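Local coordinates for NAD dependent epimerase/dehydratase family (uncultured archaeon MedDCM-OCT-S05-C57, PDB 5Y1F), which probably catalyses the NAD-dependent oxidation of L-threonine at its 3-hydroxyl, working as a monomer with NAD bound to its Rossmann-type domain, at residues 298-301 / 305-308; 73-78 / 119-124; 92-97 / 285-290; 203-208 / 267-272. All coordinates share one frame; numbering follows the deposited sequence. Where two conformers were deposited one is given.

Contact 1: 298-301 / 305-308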
loop_
_atom_site.group_PDB
_atom_site.type_symbol
_atom_site.label_atom_id
_atom_site.label_comp_id
_atom_site.label_asym_id
_atom_site.label_seq_id
_atom_site.Cartn_x
_atom_site.Cartn_y
_atom_site.Cartn_z
ATOM N N ASP A 298 18.027 0.912 -2.648
ATOM C CA ASP A 298 19.124 1.776 -2.263
ATOM C C ASP A 298 18.786 3.248 -2.332
ATOM O O ASP A 298 19.225 4.022 -1.484
ATOM C CB ASP A 298 20.382 1.541 -3.088
ATOM C CG ASP A 298 21.598 2.258 -2.499
ATOM O OD1 ASP A 298 21.924 2.008 -1.335
ATOM O OD2 ASP A 298 22.101 3.212 -3.113
ATOM N N ASP A 299 17.993 3.667 -3.307
ATOM C CA ASP A 299 17.721 5.087 -3.430
ATOM C C ASP A 299 16.921 5.616 -2.268
ATOM O O ASP A 299 17.167 6.731 -1.806
ATOM C CB ASP A 299 17.030 5.407 -4.749
ATOM C CG ASP A 299 17.940 5.132 -5.899
ATOM O OD1 ASP A 299 19.006 5.779 -5.971
ATOM O OD2 ASP A 299 17.635 4.237 -6.713
ATOM N N ALA A 300 15.960 4.850 -1.746
ATOM C CA ALA A 300 15.239 5.265 -0.531
ATOM C C ALA A 300 16.200 5.339 0.675
ATOM O O ALA A 300 16.100 6.225 1.534
ATOM C CB ALA A 300 14.085 4.304 -0.241
ATOM N N ARG A 301 17.037 4.311 0.791
ATOM C CA ARG A 301 17.995 4.232 1.931
ATOM C C ARG A 301 18.957 5.396 1.858
ATOM O O ARG A 301 19.327 5.954 2.922
ATOM C CB ARG A 301 18.709 2.884 1.901
ATOM C CG ARG A 301 17.811 1.674 2.113
ATOM C CD ARG A 301 18.569 0.384 2.005
ATOM N NE ARG A 301 17.703 -0.773 2.165
ATOM C CZ ARG A 301 17.487 -1.444 3.288
ATOM N NH1 ARG A 301 18.127 -1.167 4.394
ATOM N NH2 ARG A 301 16.552 -2.405 3.289
ATOM N N GLY A 305 16.981 8.088 4.126
ATOM C CA GLY A 305 17.301 7.405 5.360
ATOM C C GLY A 305 16.457 6.197 5.699
ATOM O O GLY A 305 16.390 5.770 6.840
ATOM N N TRP A 306 15.849 5.597 4.682
ATOM C CA TRP A 306 15.003 4.420 4.944
ATOM C C TRP A 306 15.813 3.270 5.539
ATOM O O TRP A 306 16.882 2.928 5.019
ATOM C CB TRP A 306 14.367 3.926 3.653
ATOM C CG TRP A 306 13.651 2.612 3.826
ATOM C CD1 TRP A 306 13.932 1.452 3.142
ATOM C CD2 TRP A 306 12.596 2.303 4.746
ATOM N NE1 TRP A 306 13.099 0.475 3.568
ATOM C CE2 TRP A 306 12.291 0.955 4.566
ATOM C CE3 TRP A 306 11.911 3.032 5.729
ATOM C CZ2 TRP A 306 11.303 0.317 5.346
ATOM C CZ3 TRP A 306 10.966 2.390 6.514
ATOM C CH2 TRP A 306 10.676 1.069 6.297
ATOM N N GLU A 307 15.274 2.647 6.588
ATOM C CA GLU A 307 15.738 1.361 7.086
ATOM C C GLU A 307 14.536 0.640 7.728
ATOM O O GLU A 307 13.865 1.257 8.564
ATOM C CB GLU A 307 16.797 1.648 8.205
ATOM C CG GLU A 307 17.830 0.620 8.466
ATOM C CD GLU A 307 19.030 1.152 9.222
ATOM O OE1 GLU A 307 19.243 2.379 9.345
ATOM O OE2 GLU A 307 19.750 0.276 9.647
ATOM N N PRO A 308 14.254 -0.591 7.353
ATOM C CA PRO A 308 13.184 -1.310 8.007
ATOM C C PRO A 308 13.565 -1.753 9.414
ATOM O O PRO A 308 14.748 -1.972 9.693
ATOM C CB PRO A 308 12.961 -2.509 7.104
ATOM C CG PRO A 308 14.316 -2.762 6.505
ATOM C CD PRO A 308 14.939 -1.408 6.344
HETATM O O HOH W 1 19.240 4.435 5.235
#
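A300 O and R301 O, in the short helix 298-304, meet the backbone of G305 and W306 where the helix ends at a glycine of positive phi. G305 leaves the helix with a left-handed backbone (phi 76°). W306 N then turns back to A300 O, with an N-H...O angle of 167°, while G305 N makes a weak bond of 3.4 Å to R301 O. A water lies 2.8 Å from R301 O and from W306 O and can link the two carbonyls.

Beside this turn, the R301 side chain runs extended along the loop, and its CG comes within 3.3 Å of W306 O. Its guanidinium passes P308 CD with NH2 at 3.6 Å, and W306 CD1 lies over one face. The charge is met by D297, which forms a salt bridge with R301 NE. With an alanine here, the D297 carboxylate is likely to lose its mate and P308 CD its guanidinium neighbour.

With CG anti to the backbone N (chi1 172°), the W306 indole packs against helix 229-241, and NE1 finds its acceptor in S256 O. The backbone of E307 is tied to the same helix by its O, which bonds to R234. Beneath the turn, A300 CB rests 3.9 Å from W306 CB.

Contact 2: 73-78 / 119-124; sequences TYERIN and AKKYNQ
E75 meets K121 and Y122 where two neighbouring helices of the Rossmann-type domain, 71-80 and 101-122, approach each other beside the parallel strands of the central sheet. The backbones stay apart, with N78 CA 8.4 Å from Y122 CA, and the side chains bridge the gap.

The charged interaction is a salt bridge: K121 NZ bonds to E75 OE1 at 3.2 Å, using the syn lone pair of that oxygen. The lysine reaches it with its chain extended beyond CG, crossing the glutamate at about a right angle. The other carboxylate oxygen, E75 OE2, lies 2.7 Å from Y122 OH. The carboxylate comes to the edge of the tyrosine ring, the two planes 76° apart. The hydroxyl proton is not settled on E75, for N79 OD1 is a weak alternative acceptor.

Deeper in, N78 ND2 donates to Y74 O at 2.8 Å and 174°, from the face opposite that used by N78 N, and also lies 3.3 Å above the centre of the Y74 ring. Van der Waals contacts complete this layer: N78 and Q124 both touch I83 of strand 83-88 and T118.

One carboxylate thus faces both a lysine amine, in a salt bridge, and a tyrosine hydroxyl near the surface; both partners, K121 and Y122, lie near the C-terminal end of helix 101-122, so the carboxylate links helix 71-80 to that end.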
loop_
_atom_site.group_PDB
_atom_site.type_symbol
_atom_site.label_atom_id
_atom_site.label_comp_id
_atom_site.label_asym_id
_atom_site.label_seq_id
_atom_site.Cartn_x
_atom_site.Cartn_y
_atom_site.Cartn_z
ATOM N N THR A 73 -17.706 16.363 -5.913
ATOM C CA THR A 73 -17.749 16.130 -4.495
ATOM C C THR A 73 -16.328 16.103 -3.905
ATOM O O THR A 73 -16.052 16.667 -2.881
ATOM C CB THR A 73 -18.425 14.809 -4.156
ATOM O OG1 THR A 73 -19.774 14.843 -4.658
ATOM C CG2 THR A 73 -18.451 14.557 -2.648
ATOM N N TYR A 74 -15.391 15.511 -4.648
ATOM C CA TYR A 74 -14.001 15.485 -4.166
ATOM C C TYR A 74 -13.468 16.899 -3.960
ATOM O O TYR A 74 -12.869 17.231 -2.941
ATOM C CB TYR A 74 -13.137 14.656 -5.142
ATOM C CG TYR A 74 -11.696 14.556 -4.703
ATOM C CD1 TYR A 74 -11.328 13.670 -3.695
ATOM C CD2 TYR A 74 -10.701 15.330 -5.297
ATOM C CE1 TYR A 74 -10.033 13.622 -3.224
ATOM C CE2 TYR A 74 -9.376 15.289 -4.833
ATOM C CZ TYR A 74 -9.076 14.439 -3.762
ATOM O OH TYR A 74 -7.768 14.393 -3.297
ATOM N N GLU A 75 -13.678 17.747 -4.970
ATOM C CA GLU A 75 -13.220 19.108 -4.835
ATOM C C GLU A 75 -13.848 19.834 -3.644
ATOM O O GLU A 75 -13.175 20.560 -2.903
ATOM C CB GLU A 75 -13.515 19.864 -6.110
ATOM C CG GLU A 75 -12.807 21.172 -6.115
ATOM C CD GLU A 75 -12.693 21.801 -7.490
ATOM O OE1 GLU A 75 -12.684 21.039 -8.525
ATOM O OE2 GLU A 75 -12.474 23.028 -7.495
ATOM N N ARG A 76 -15.163 19.645 -3.492
ATOM C CA ARG A 76 -15.868 20.247 -2.409
ATOM C C ARG A 76 -15.272 19.838 -1.056
ATOM O O ARG A 76 -15.052 20.674 -0.181
ATOM C CB ARG A 76 -17.357 19.907 -2.503
ATOM C CG ARG A 76 -18.180 20.582 -1.419
ATOM C CD ARG A 76 -19.683 20.354 -1.509
ATOM N NE ARG A 76 -20.105 19.294 -2.429
ATOM C CZ ARG A 76 -20.558 18.091 -2.073
ATOM N NH1 ARG A 76 -20.911 17.223 -3.019
ATOM N NH2 ARG A 76 -20.614 17.722 -0.795
ATOM N N ILE A 77 -14.973 18.553 -0.859
ATOM C CA ILE A 77 -14.400 18.119 0.396
ATOM C C ILE A 77 -13.077 18.822 0.632
ATOM O O ILE A 77 -12.748 19.244 1.739
ATOM C CB ILE A 77 -14.217 16.586 0.420
ATOM C CG1 ILE A 77 -15.577 15.899 0.473
ATOM C CG2 ILE A 77 -13.321 16.156 1.587
ATOM C CD1 ILE A 77 -15.477 14.447 0.094
ATOM N N ASN A 78 -12.283 18.960 -0.416
ATOM C CA ASN A 78 -10.985 19.575 -0.284
ATOM C C ASN A 78 -11.092 21.060 0.048
ATOM O O ASN A 78 -10.440 21.551 0.963
ATOM C CB ASN A 78 -10.140 19.354 -1.554
ATOM C CG ASN A 78 -9.489 17.989 -1.527
ATOM O OD1 ASN A 78 -8.355 17.880 -1.066
ATOM N ND2 ASN A 78 -10.205 16.971 -1.981
ATOM N N ALA A 119 -4.933 18.883 -6.771
ATOM C CA ALA A 119 -3.719 19.351 -6.153
ATOM C C ALA A 119 -3.162 20.551 -6.877
ATOM O O ALA A 119 -2.613 21.427 -6.243
ATOM C CB ALA A 119 -2.667 18.241 -6.099
ATOM N N LYS A 120 -3.243 20.545 -8.199
ATOM C CA LYS A 120 -2.781 21.679 -8.998
ATOM C C LYS A 120 -3.640 22.922 -8.738
ATOM O O LYS A 120 -3.103 24.003 -8.557
ATOM C CB LYS A 120 -2.765 21.259 -10.475
ATOM C CG LYS A 120 -2.427 22.323 -11.527
ATOM C CD LYS A 120 -2.510 21.740 -12.954
ATOM C CE LYS A 120 -3.943 21.369 -13.363
ATOM N NZ LYS A 120 -4.244 20.058 -14.083
ATOM N N LYS A 121 -4.947 22.743 -8.619
ATOM C CA LYS A 121 -5.852 23.878 -8.342
ATOM C C LYS A 121 -5.600 24.465 -6.994
ATOM O O LYS A 121 -5.720 25.715 -6.834
ATOM C CB LYS A 121 -7.301 23.434 -8.361
ATOM C CG LYS A 121 -7.840 23.093 -9.734
ATOM C CD LYS A 121 -9.349 22.871 -9.642
ATOM C CE LYS A 121 -9.955 22.597 -10.987
ATOM N NZ LYS A 121 -11.437 22.753 -10.921
ATOM N N TYR A 122 -5.344 23.645 -5.965
ATOM C CA TYR A 122 -5.292 24.083 -4.577
ATOM C C TYR A 122 -3.896 24.052 -3.981
ATOM O O TYR A 122 -3.719 24.266 -2.796
ATOM C CB TYR A 122 -6.229 23.243 -3.732
ATOM C CG TYR A 122 -7.655 23.484 -4.124
ATOM C CD1 TYR A 122 -8.331 24.623 -3.694
ATOM C CD2 TYR A 122 -8.319 22.650 -4.970
ATOM C CE1 TYR A 122 -9.589 24.900 -4.140
ATOM C CE2 TYR A 122 -9.628 22.864 -5.335
ATOM C CZ TYR A 122 -10.228 24.031 -4.967
ATOM O OH TYR A 122 -11.543 24.270 -5.304
ATOM N N ASN A 123 -2.881 23.881 -4.820
ATOM C CA ASN A 123 -1.497 23.896 -4.401
ATOM C C ASN A 123 -1.201 22.900 -3.265
ATOM O O ASN A 123 -0.612 23.251 -2.232
ATOM C CB ASN A 123 -1.106 25.319 -3.971
ATOM C CG ASN A 123 0.368 25.471 -3.763
ATOM O OD1 ASN A 123 1.175 24.805 -4.419
ATOM N ND2 ASN A 123 0.744 26.317 -2.806
ATOM N N GLN A 124 -1.597 21.655 -3.475
ATOM C CA GLN A 124 -1.498 20.626 -2.447
ATOM C C GLN A 124 -0.219 19.823 -2.589
ATOM O O GLN A 124 0.292 19.612 -3.694
ATOM C CB GLN A 124 -2.677 19.679 -2.454
ATOM C CG GLN A 124 -4.000 20.407 -2.241
ATOM C CD GLN A 124 -5.177 19.487 -2.323
ATOM O OE1 GLN A 124 -6.159 19.602 -1.538
ATOM N NE2 GLN A 124 -5.164 18.638 -3.276
#

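Contact 3: 92-97 / 285-290. With NAD (nicotinamide-adenine-dinucleotide), chain B.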
loop_
_atom_site.group_PDB
_atom_site.type_symbol
_atom_site.label_atom_id
_atom_site.label_comp_id
_atom_site.label_asym_id
_atom_site.label_seq_id
_atom_site.Cartn_x
_atom_site.Cartn_y
_atom_site.Cartn_z
ATOM N N ILE A 92 -8.262 0.074 -6.585
ATOM C CA ILE A 92 -8.606 -1.344 -6.794
ATOM C C ILE A 92 -7.269 -2.079 -6.982
ATOM O O ILE A 92 -6.416 -1.625 -7.733
ATOM C CB ILE A 92 -9.503 -1.477 -8.046
ATOM C CG1 ILE A 92 -10.808 -0.675 -7.915
ATOM C CG2 ILE A 92 -9.747 -2.943 -8.395
ATOM C CD1 ILE A 92 -11.726 -1.177 -6.863
ATOM N N LEU A 93 -7.089 -3.187 -6.271
ATOM C CA LEU A 93 -5.791 -3.850 -6.264
ATOM C C LEU A 93 -5.700 -4.964 -7.279
ATOM O O LEU A 93 -6.558 -5.120 -8.161
ATOM C CB LEU A 93 -5.411 -4.313 -4.851
ATOM C CG LEU A 93 -4.895 -3.191 -3.941
ATOM C CD1 LEU A 93 -5.845 -2.009 -3.806
ATOM C CD2 LEU A 93 -4.521 -3.764 -2.585
ATOM N N SER A 94 -4.601 -5.706 -7.250
ATOM C CA SER A 94 -4.236 -6.516 -8.407
ATOM C C SER A 94 -5.221 -7.646 -8.701
ATOM O O SER A 94 -5.573 -7.870 -9.832
ATOM C CB SER A 94 -2.804 -7.051 -8.313
ATOM O OG SER A 94 -2.611 -7.838 -7.140
ATOM N N ALA A 95 -5.592 -8.416 -7.703
ATOM C CA ALA A 95 -6.477 -9.569 -7.923
ATOM C C ALA A 95 -7.855 -9.125 -8.361
ATOM O O ALA A 95 -8.382 -9.596 -9.352
ATOM C CB ALA A 95 -6.555 -10.444 -6.688
ATOM N N ALA A 96 -8.388 -8.106 -7.710
ATOM C CA ALA A 96 -9.685 -7.527 -8.089
ATOM C C ALA A 96 -9.608 -6.944 -9.490
ATOM O O ALA A 96 -10.571 -7.029 -10.251
ATOM C CB ALA A 96 -10.108 -6.454 -7.096
ATOM N N GLY A 97 -8.462 -6.378 -9.879
ATOM C CA GLY A 97 -8.305 -5.765 -11.146
ATOM C C GLY A 97 -8.214 -6.781 -12.254
ATOM O O GLY A 97 -8.655 -6.498 -13.383
ATOM N N GLN A 285 -2.062 -16.954 -8.193
ATOM C CA GLN A 285 -0.721 -17.455 -8.535
ATOM C C GLN A 285 -0.185 -16.855 -9.795
ATOM O O GLN A 285 1.009 -16.562 -9.916
ATOM C CB GLN A 285 -0.746 -18.965 -8.721
ATOM C CG GLN A 285 0.637 -19.596 -8.883
ATOM C CD GLN A 285 1.396 -19.576 -7.621
ATOM O OE1 GLN A 285 2.449 -18.953 -7.451
ATOM N NE2 GLN A 285 0.822 -20.206 -6.674
ATOM N N ASP A 286 -1.059 -16.735 -10.788
ATOM C CA ASP A 286 -0.649 -16.227 -12.099
ATOM C C ASP A 286 -0.211 -14.766 -12.021
ATOM O O ASP A 286 0.539 -14.283 -12.862
ATOM C CB ASP A 286 -1.756 -16.431 -13.148
ATOM C CG ASP A 286 -2.146 -17.901 -13.308
ATOM O OD1 ASP A 286 -1.265 -18.784 -13.287
ATOM O OD2 ASP A 286 -3.355 -18.170 -13.473
ATOM N N ILE A 287 -0.724 -14.018 -11.053
ATOM C CA ILE A 287 -0.275 -12.659 -10.784
ATOM C C ILE A 287 1.082 -12.672 -10.095
ATOM O O ILE A 287 2.082 -12.089 -10.592
ATOM C CB ILE A 287 -1.306 -11.921 -9.903
ATOM C CG1 ILE A 287 -2.647 -11.799 -10.655
ATOM C CG2 ILE A 287 -0.754 -10.553 -9.504
ATOM C CD1 ILE A 287 -3.775 -11.210 -9.802
ATOM N N ALA A 288 1.167 -13.396 -8.970
ATOM C CA ALA A 288 2.385 -13.451 -8.188
ATOM C C ALA A 288 3.586 -13.922 -8.958
ATOM O O ALA A 288 4.719 -13.433 -8.769
ATOM C CB ALA A 288 2.170 -14.355 -6.940
ATOM N N ASP A 289 3.386 -14.887 -9.852
ATOM C CA ASP A 289 4.470 -15.466 -10.629
ATOM C C ASP A 289 5.142 -14.413 -11.513
ATOM O O ASP A 289 6.309 -14.614 -11.900
ATOM C CB ASP A 289 3.936 -16.551 -11.610
ATOM C CG ASP A 289 3.556 -17.867 -10.982
ATOM O OD1 ASP A 289 3.890 -18.074 -9.830
ATOM O OD2 ASP A 289 2.889 -18.645 -11.740
ATOM N N THR A 290 4.457 -13.314 -11.844
ATOM C CA THR A 290 5.012 -12.303 -12.757
ATOM C C THR A 290 5.754 -11.211 -12.028
ATOM O O THR A 290 6.257 -10.303 -12.661
ATOM C CB THR A 290 3.933 -11.671 -13.646
ATOM O OG1 THR A 290 3.129 -10.772 -12.882
ATOM C CG2 THR A 290 3.084 -12.765 -14.352
HETATM P PA NAD B . -7.506 -1.420 0.180
HETATM O O1A NAD B . -7.463 -2.091 1.566
HETATM O O2A NAD B . -8.311 -2.136 -0.925
HETATM O O5B NAD B . -8.087 0.077 0.424
HETATM C C5B NAD B . -8.509 0.852 -0.678
HETATM C C4B NAD B . -9.721 1.632 -0.264
HETATM O O4B NAD B . -10.106 2.304 -1.476
HETATM C C3B NAD B . -10.895 0.769 0.169
HETATM O O3B NAD B . -11.267 1.142 1.475
HETATM C C2B NAD B . -11.982 1.081 -0.870
HETATM O O2B NAD B . -13.321 1.197 -0.355
HETATM C C1B NAD B . -11.513 2.402 -1.444
HETATM N N9A NAD B . -12.057 2.604 -2.802
HETATM C C8A NAD B . -12.220 1.673 -3.762
HETATM N N7A NAD B . -12.832 2.195 -4.824
HETATM C C5A NAD B . -13.094 3.461 -4.500
HETATM C C6A NAD B . -13.757 4.579 -5.182
HETATM N N6A NAD B . -14.273 4.434 -6.427
HETATM N N1A NAD B . -13.802 5.752 -4.559
HETATM C C2A NAD B . -13.341 5.891 -3.328
HETATM N N3A NAD B . -12.713 4.932 -2.647
HETATM C C4A NAD B . -12.579 3.732 -3.193
HETATM O O3 NAD B . -6.045 -1.123 -0.400
HETATM P PN NAD B . -4.687 -0.924 0.450
HETATM O O1N NAD B . -4.970 -0.138 1.737
HETATM O O2N NAD B . -4.005 -2.267 0.617
HETATM O O5D NAD B . -3.841 -0.013 -0.586
HETATM C C5D NAD B . -3.872 1.376 -0.478
HETATM C C4D NAD B . -2.915 1.893 -1.560
HETATM O O4D NAD B . -1.616 1.260 -1.402
HETATM C C3D NAD B . -3.387 1.606 -2.968
HETATM O O3D NAD B . -2.870 2.641 -3.848
HETATM C C2D NAD B . -2.619 0.319 -3.322
HETATM O O2D NAD B . -2.454 0.191 -4.756
HETATM C C1D NAD B . -1.285 0.578 -2.598
HETATM N N1N NAD B . -0.560 -0.677 -2.309
HETATM C C2N NAD B . -0.940 -1.544 -1.323
HETATM C C3N NAD B . -0.240 -2.707 -1.095
HETATM C C7N NAD B . -0.593 -3.687 0.019
HETATM O O7N NAD B . 0.039 -4.706 0.110
HETATM N N7N NAD B . -1.534 -3.390 0.878
HETATM C C4N NAD B . 0.867 -2.994 -1.876
HETATM C C5N NAD B . 1.219 -2.134 -2.904
HETATM C C6N NAD B . 0.488 -0.978 -3.095
#
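I287 directs its side chain end-on at the first turn of helix 94-99, meeting S94 and A95. CG1 lies anti to the carbonyl carbon (chi1 -63°) and CD1 continues the extended chain, which carries this methyl to within 3.7 Å of A95 CA and 3.8 Å of S94 O. The other branch, CG2, stands 4.1 Å from S94 OG.

S94 spends its hydroxyl elsewhere, in a hydrogen bond with T197 OG1, a residue that I287 also touches. The serine packs on Y156 as well, whose OH is hydrogen-bonded to NAD. Just ahead, L93 holds the N-cap position and lines the NAD pocket. On the I287 side, T290 OG1 and T290 N both donate to I287 O, the hydroxyl at 2.8 Å and in the carbonyl plane.

No hydrogen bond crosses between 92-97 and 285-290: van der Waals packing through one isoleucine joins helix 284-288 to a cofactor-lining segment, whose polar links run to other parts of the fold.

Contact 4: 203-208 / 267-272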
loop_
_atom_site.group_PDB
_atom_site.type_symbol
_atom_site.label_atom_id
_atom_site.label_comp_id
_atom_site.label_asym_id
_atom_site.label_seq_id
_atom_site.Cartn_x
_atom_site.Cartn_y
_atom_site.Cartn_z
ATOM N N GLU A 203 -3.576 -13.854 5.693
ATOM C CA GLU A 203 -4.534 -14.941 5.961
ATOM C C GLU A 203 -3.915 -16.095 6.686
ATOM O O GLU A 203 -4.542 -16.712 7.574
ATOM C CB GLU A 203 -5.173 -15.435 4.674
ATOM C CG GLU A 203 -6.037 -14.432 3.954
ATOM C CD GLU A 203 -6.635 -14.936 2.644
ATOM O OE1 GLU A 203 -7.371 -14.134 2.023
ATOM O OE2 GLU A 203 -6.337 -16.091 2.259
ATOM N N MET A 204 -2.662 -16.383 6.420
ATOM C CA MET A 204 -2.007 -17.519 7.036
ATOM C C MET A 204 -1.963 -17.220 8.538
ATOM O O MET A 204 -2.204 -18.126 9.362
ATOM C CB MET A 204 -0.590 -17.719 6.474
ATOM C CG MET A 204 -0.033 -19.030 6.854
ATOM S SD MET A 204 1.660 -19.298 6.259
ATOM C CE MET A 204 1.341 -19.659 4.523
ATOM N N TYR A 205 -1.568 -15.997 8.938
ATOM C CA TYR A 205 -1.571 -15.679 10.354
ATOM C C TYR A 205 -2.977 -15.801 10.968
ATOM O O TYR A 205 -3.132 -16.378 12.058
ATOM C CB TYR A 205 -1.051 -14.245 10.569
ATOM C CG TYR A 205 0.424 -14.048 10.455
ATOM C CD1 TYR A 205 1.280 -14.462 11.462
ATOM C CD2 TYR A 205 0.994 -13.423 9.350
ATOM C CE1 TYR A 205 2.653 -14.160 11.443
ATOM C CE2 TYR A 205 2.357 -13.208 9.273
ATOM C CZ TYR A 205 3.169 -13.520 10.349
ATOM O OH TYR A 205 4.510 -13.267 10.278
ATOM N N PHE A 206 -3.940 -15.144 10.348
ATOM C CA PHE A 206 -5.290 -15.149 10.891
ATOM C C PHE A 206 -5.811 -16.565 11.088
ATOM O O PHE A 206 -6.342 -16.914 12.156
ATOM C CB PHE A 206 -6.264 -14.379 9.999
ATOM C CG PHE A 206 -6.320 -12.880 10.241
ATOM C CD1 PHE A 206 -5.296 -12.028 9.871
ATOM C CD2 PHE A 206 -7.458 -12.308 10.778
ATOM C CE1 PHE A 206 -5.401 -10.641 10.048
ATOM C CE2 PHE A 206 -7.587 -10.926 10.891
ATOM C CZ PHE A 206 -6.551 -10.090 10.546
ATOM N N ASP A 207 -5.717 -17.391 10.053
ATOM C CA ASP A 207 -6.282 -18.731 10.095
ATOM C C ASP A 207 -5.475 -19.671 10.966
ATOM O O ASP A 207 -6.062 -20.515 11.705
ATOM C CB ASP A 207 -6.423 -19.280 8.683
ATOM C CG ASP A 207 -7.589 -18.711 7.938
ATOM O OD1 ASP A 207 -8.258 -17.728 8.377
ATOM O OD2 ASP A 207 -7.886 -19.243 6.855
ATOM N N ALA A 208 -4.169 -19.532 11.016
ATOM C CA ALA A 208 -3.379 -20.282 11.963
ATOM C C ALA A 208 -3.869 -20.089 13.375
ATOM O O ALA A 208 -4.083 -21.076 14.094
ATOM C CB ALA A 208 -1.918 -19.958 11.863
ATOM N N LYS A 267 6.616 -22.079 8.374
ATOM C CA LYS A 267 7.523 -22.616 9.379
ATOM C C LYS A 267 7.725 -21.601 10.498
ATOM O O LYS A 267 7.774 -21.982 11.669
ATOM C CB LYS A 267 8.860 -22.943 8.750
ATOM C CG LYS A 267 8.886 -24.218 7.918
ATOM C CD LYS A 267 10.259 -24.414 7.279
ATOM C CE LYS A 267 10.370 -25.715 6.497
ATOM N NZ LYS A 267 9.489 -25.796 5.296
ATOM N N GLU A 268 7.791 -20.321 10.189
ATOM C CA GLU A 268 7.909 -19.307 11.241
ATOM C C GLU A 268 6.696 -19.286 12.134
ATOM O O GLU A 268 6.815 -19.272 13.387
ATOM C CB GLU A 268 8.160 -17.940 10.610
ATOM C CG GLU A 268 8.554 -16.901 11.628
ATOM C CD GLU A 268 9.928 -17.158 12.235
ATOM O OE1 GLU A 268 10.831 -17.635 11.516
ATOM O OE2 GLU A 268 10.119 -16.781 13.402
ATOM N N ILE A 269 5.515 -19.343 11.562
ATOM C CA ILE A 269 4.311 -19.320 12.347
ATOM C C ILE A 269 4.185 -20.581 13.189
ATOM O O ILE A 269 3.829 -20.501 14.387
ATOM C CB ILE A 269 3.097 -19.163 11.438
ATOM C CG1 ILE A 269 3.105 -17.769 10.826
ATOM C CG2 ILE A 269 1.796 -19.415 12.216
ATOM C CD1 ILE A 269 2.060 -17.581 9.744
ATOM N N SER A 270 4.584 -21.718 12.628
ATOM C CA SER A 270 4.489 -23.001 13.325
ATOM C C SER A 270 5.402 -23.075 14.533
ATOM O O SER A 270 5.188 -23.951 15.396
ATOM C CB SER A 270 4.854 -24.139 12.367
ATOM O OG SER A 270 3.850 -24.338 11.430
ATOM N N ALA A 271 6.441 -22.261 14.584
ATOM C CA ALA A 271 7.286 -22.194 15.784
ATOM C C ALA A 271 6.513 -21.634 16.986
ATOM O O ALA A 271 7.008 -21.727 18.121
ATOM C CB ALA A 271 8.536 -21.363 15.533
ATOM N N HIS A 272 5.333 -21.048 16.755
ATOM C CA HIS A 272 4.550 -20.392 17.802
ATOM C C HIS A 272 3.185 -21.028 17.996
ATOM O O HIS A 272 2.630 -21.006 19.108
ATOM C CB HIS A 272 4.332 -18.919 17.453
ATOM C CG HIS A 272 5.588 -18.119 17.440
ATOM N ND1 HIS A 272 6.223 -17.719 18.598
ATOM C CD2 HIS A 272 6.389 -17.736 16.420
ATOM C CE1 HIS A 272 7.360 -17.122 18.289
ATOM N NE2 HIS A 272 7.478 -17.105 16.973
#
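Helices 199-211 and 262-270 come close enough for direct side-chain packing, with Y205 CA 7.2 Å from I269 CA. I269 carries the contact between 203-208 and 267-272, touching M204, Y205 and A208.

The aromatic part is a CH-pi contact: I269 CD1 sits over one face of the Y205 ring, 3.8 Å from its centroid and 17° off the ring normal. The nearest ring atom to that methyl is Y205 CD1 at 3.6 Å, while I269 CG1 approaches Y205 CE1 at 3.7 Å, so the isoleucine chain runs obliquely across the ring. With CG1 anti to its carbonyl carbon (chi1 -69°), I269 sends CD1 one way, also to M204 CG at 3.9 Å. CG2 goes the other way and touches A208 CB at 3.8 Å. Both A208 and I269 also pack on F275.

The phenol end of Y205 belongs to a third element: its OH is hydrogen-bonded to T316 of helix 312-326. Replacing the tyrosine by a serine would probably leave I269 CD1 without an aromatic face to rest on and T316 without this partner, weakening the tie between three helices.

Across 203-208 and 267-272 the contact is wholly apolar, with no hydrogen bond, and the fit of methyl groups against ring, thioether chain and alanine is consistent with a hydrophobic helix interface in the C-terminal part of the chain.

How the contacts relate
No helix is shared among the four contacts, and none touches another. Contacts 3 and 4 are buried and apolar; contacts 1 and 2 are partly exposed and use polar groups, backbone bonds at a helix end with a water in the first and a charged side-chain bridge in the second. Contacts 2 and 4 stand on opposite sides of the chain's centre, 43 Å apart between contact centres. Contact 3, with its centre 14 Å from that of the chain, is the most central and includes a residue touching NAD. Its helices 94-99 and 284-288 directly precede helices 101-122 and 298-304 of contacts 2 and 1, and contact 4 is nested within the loop it closes.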